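PDB 6YJO: FAD-binding PCMH-type domain-containing protein from Gibberella zeae, which binds FAD and probably acts as an oxidoreductase of the oxygen-dependent, FAD-linked family, with oligosaccharides as likely substrates. Local coordinates for residues K79-A84 against I226-G231. Residues are numbered along the deposited sequence; the frame is centred on the assembly and turned at random.
Sequences KHISDA and IVAELG. With FAD (flavin-adenine dinucleotide), chain C.
I81 of helix 78-90 reaches strand 226-236 with both arms of its forked side chain, and the contact across the two segments is wholly apolar. Its CG2 methyl meets the CG2 methyl of I226 at 3.5 Å. The other branch, with CG1 anti to the carbonyl carbon (chi1 -67°), carries CD1 to 3.8 Å from the CB of A228, two residues further along the strand. I226 answers with its CG2 methyl, backed by CB, while its CG1 branch leads away from I81. M123 and V196 also touch I81.

No hydrogen bond joins the two segments; the strand bonds to the cofactor at V227, between the two residues that I81 touches. V227 N donates to N1A of FAD at 3.1 Å, and N6A of FAD donates to V227 O at 2.8 Å, the straighter bond of the two (165° against 148°). I226 and V227 thus belong to the FAD pocket of this PCMH-type protein.

On the helix, K79 NZ forms a salt bridge with D83 OD1 at 3.1 Å, one turn on and remote from the strand. The chemistry thus divides: methyl packing joins helix 78-90 to strand 226-236, while the two V227 bonds to adenine use backbone atoms alone.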
loop_
_atom_site.group_PDB
_atom_site.type_symbol
_atom_site.label_atom_id
_atom_site.label_comp_id
_atom_site.label_asym_id
_atom_site.label_seq_id
_atom_site.Cartn_x
_atom_site.Cartn_y
_atom_site.Cartn_z
ATOM N N LYS A 79 3.687 0.989 25.910
ATOM C CA LYS A 79 4.608 1.723 26.770
ATOM C C LYS A 79 6.036 1.634 26.247
ATOM O O LYS A 79 6.765 2.632 26.245
ATOM C CB LYS A 79 4.512 1.196 28.202
ATOM C CG LYS A 79 4.740 2.259 29.261
ATOM C CD LYS A 79 6.130 2.174 29.859
ATOM C CE LYS A 79 6.345 3.281 30.877
ATOM N NZ LYS A 79 6.129 4.625 30.274
ATOM N N HIS A 80 6.452 0.448 25.795
ATOM C CA HIS A 80 7.762 0.313 25.165
ATOM C C HIS A 80 7.937 1.338 24.052
ATOM O O HIS A 80 8.958 2.033 23.985
ATOM C CB HIS A 80 7.938 -1.106 24.617
ATOM C CG HIS A 80 7.953 -2.169 25.671
ATOM N ND1 HIS A 80 7.364 -3.402 25.489
ATOM C CD2 HIS A 80 8.494 -2.190 26.912
ATOM C CE1 HIS A 80 7.535 -4.134 26.575
ATOM N NE2 HIS A 80 8.217 -3.422 27.454
ATOM N N ILE A 81 6.943 1.448 23.167
ATOM C CA ILE A 81 7.012 2.427 22.085
ATOM C C ILE A 81 7.195 3.830 22.651
ATOM O O ILE A 81 8.081 4.581 22.223
ATOM C CB ILE A 81 5.756 2.336 21.199
ATOM C CG1 ILE A 81 5.730 1.009 20.439
ATOM C CG2 ILE A 81 5.720 3.488 20.204
ATOM C CD1 ILE A 81 4.364 0.345 20.400
ATOM N N SER A 82 6.357 4.210 23.619
ATOM C CA SER A 82 6.472 5.540 24.207
ATOM C C SER A 82 7.870 5.766 24.768
ATOM O O SER A 82 8.511 6.785 24.484
ATOM C CB SER A 82 5.413 5.732 25.294
ATOM O OG SER A 82 5.501 7.029 25.859
ATOM N N ASP A 83 8.367 4.817 25.564
ATOM C CA ASP A 83 9.715 4.945 26.104
ATOM C C ASP A 83 10.759 4.927 24.992
ATOM O O ASP A 83 11.739 5.677 25.040
ATOM C CB ASP A 83 9.986 3.828 27.113
ATOM C CG ASP A 83 9.251 4.037 28.426
ATOM O OD1 ASP A 83 8.635 5.113 28.603
ATOM O OD2 ASP A 83 9.287 3.129 29.281
ATOM N N ALA A 84 10.563 4.083 23.975
ATOM C CA ALA A 84 11.507 4.038 22.863
ATOM C C ALA A 84 11.517 5.359 22.110
ATOM O O ALA A 84 12.580 5.839 21.702
ATOM C CB ALA A 84 11.159 2.885 21.920
ATOM N N ILE A 226 4.096 7.071 15.928
ATOM C CA ILE A 226 4.256 5.622 15.956
ATOM C C ILE A 226 2.923 5.036 16.408
ATOM O O ILE A 226 2.581 5.072 17.594
ATOM C CB ILE A 226 5.401 5.189 16.876
ATOM C CG1 ILE A 226 6.672 5.987 16.580
ATOM C CG2 ILE A 226 5.675 3.696 16.708
ATOM C CD1 ILE A 226 7.367 5.577 15.295
ATOM N N VAL A 227 2.163 4.495 15.456
ATOM C CA VAL A 227 0.902 3.842 15.781
ATOM C C VAL A 227 1.175 2.481 16.408
ATOM O O VAL A 227 2.081 1.747 15.986
ATOM C CB VAL A 227 0.030 3.709 14.520
ATOM C CG1 VAL A 227 -1.174 2.820 14.795
ATOM C CG2 VAL A 227 -0.414 5.078 14.041
ATOM N N ALA A 228 0.386 2.141 17.424
ATOM C CA ALA A 228 0.503 0.871 18.125
ATOM C C ALA A 228 -0.710 -0.031 17.954
ATOM O O ALA A 228 -0.568 -1.254 18.038
ATOM C CB ALA A 228 0.726 1.110 19.626
ATOM N N GLU A 229 -1.892 0.535 17.725
ATOM C CA GLU A 229 -3.113 -0.239 17.544
ATOM C C GLU A 229 -4.034 0.540 16.618
ATOM O O GLU A 229 -4.272 1.728 16.849
ATOM C CB GLU A 229 -3.788 -0.500 18.894
ATOM C CG GLU A 229 -4.897 -1.534 18.864
ATOM C CD GLU A 229 -5.396 -1.905 20.253
ATOM O OE1 GLU A 229 -4.639 -2.548 21.014
ATOM O OE2 GLU A 229 -6.545 -1.548 20.587
ATOM N N LEU A 230 -4.529 -0.113 15.569
ATOM C CA LEU A 230 -5.467 0.492 14.631
ATOM C C LEU A 230 -6.854 -0.104 14.838
ATOM O O LEU A 230 -6.988 -1.284 15.178
ATOM C CB LEU A 230 -5.025 0.279 13.175
ATOM C CG LEU A 230 -3.653 0.833 12.763
ATOM C CD1 LEU A 230 -2.542 -0.192 13.008
ATOM C CD2 LEU A 230 -3.651 1.274 11.302
ATOM N N GLY A 231 -7.877 0.718 14.639
ATOM C CA GLY A 231 -9.264 0.289 14.736
ATOM C C GLY A 231 -9.918 0.374 13.367
ATOM O O GLY A 231 -9.653 1.308 12.604
HETATM P PA FAD C . 6.917 -1.029 6.451
HETATM O O1A FAD C . 8.209 -0.869 5.742
HETATM O O2A FAD C . 7.036 -1.685 7.836
HETATM O O5B FAD C . 6.166 0.352 6.566
HETATM C C5B FAD C . 6.002 1.214 5.421
HETATM C C4B FAD C . 5.773 2.625 5.891
HETATM O O4B FAD C . 4.861 2.613 7.017
HETATM C C3B FAD C . 7.027 3.346 6.375
HETATM O O3B FAD C . 6.954 4.738 6.088
HETATM C C2B FAD C . 6.997 3.072 7.878
HETATM O O2B FAD C . 7.714 4.051 8.615
HETATM C C1B FAD C . 5.498 3.170 8.151
HETATM N N9A FAD C . 5.062 2.453 9.347
HETATM C C8A FAD C . 5.114 1.103 9.585
HETATM N N7A FAD C . 4.658 0.746 10.760
HETATM C C5A FAD C . 4.278 1.951 11.343
HETATM C C6A FAD C . 3.716 2.259 12.593
HETATM N N6A FAD C . 3.424 1.352 13.529
HETATM N N1A FAD C . 3.462 3.560 12.856
HETATM C C2A FAD C . 3.750 4.474 11.927
HETATM N N3A FAD C . 4.279 4.300 10.715
HETATM C C4A FAD C . 4.525 3.003 10.481
HETATM N N1 FAD C . -0.242 -2.283 -1.652
HETATM C C2 FAD C . -1.524 -2.222 -2.118
HETATM O O2 FAD C . -2.188 -1.181 -2.054
HETATM N N3 FAD C . -2.106 -3.350 -2.677
HETATM C C4 FAD C . -1.506 -4.585 -2.824
HETATM O O4 FAD C . -2.121 -5.518 -3.337
HETATM C C4X FAD C . -0.145 -4.637 -2.327
HETATM N N5 FAD C . 0.499 -5.766 -2.423
HETATM C C5X FAD C . 1.798 -5.815 -1.941
HETATM C C6 FAD C . 2.519 -6.997 -2.060
HETATM C C7 FAD C . 3.813 -7.109 -1.568
HETATM C C7M FAD C . 4.544 -8.420 -1.698
HETATM C C8 FAD C . 4.435 -5.982 -1.004
HETATM C C8M FAD C . 5.839 -6.054 -0.469
HETATM C C9 FAD C . 3.728 -4.787 -0.905
HETATM C C9A FAD C . 2.423 -4.696 -1.372
HETATM N N10 FAD C . 1.683 -3.502 -1.278
HETATM C C10 FAD C . 0.400 -3.433 -1.754
HETATM C "C1'" FAD C . 2.289 -2.285 -0.722
HETATM C "C2'" FAD C . 2.003 -2.071 0.756
HETATM O "O2'" FAD C . 0.677 -1.569 0.926
HETATM C "C3'" FAD C . 2.997 -1.044 1.300
HETATM O "O3'" FAD C . 4.311 -1.508 1.011
HETATM C "C4'" FAD C . 2.891 -0.793 2.803
HETATM O "O4'" FAD C . 3.017 0.602 3.076
HETATM C "C5'" FAD C . 3.954 -1.559 3.554
HETATM O "O5'" FAD C . 3.613 -1.594 4.953
HETATM P P FAD C . 4.462 -2.437 5.963
HETATM O O1P FAD C . 4.118 -2.024 7.396
HETATM O O2P FAD C . 4.328 -3.879 5.636
HETATM O O3P FAD C . 5.936 -1.926 5.588
#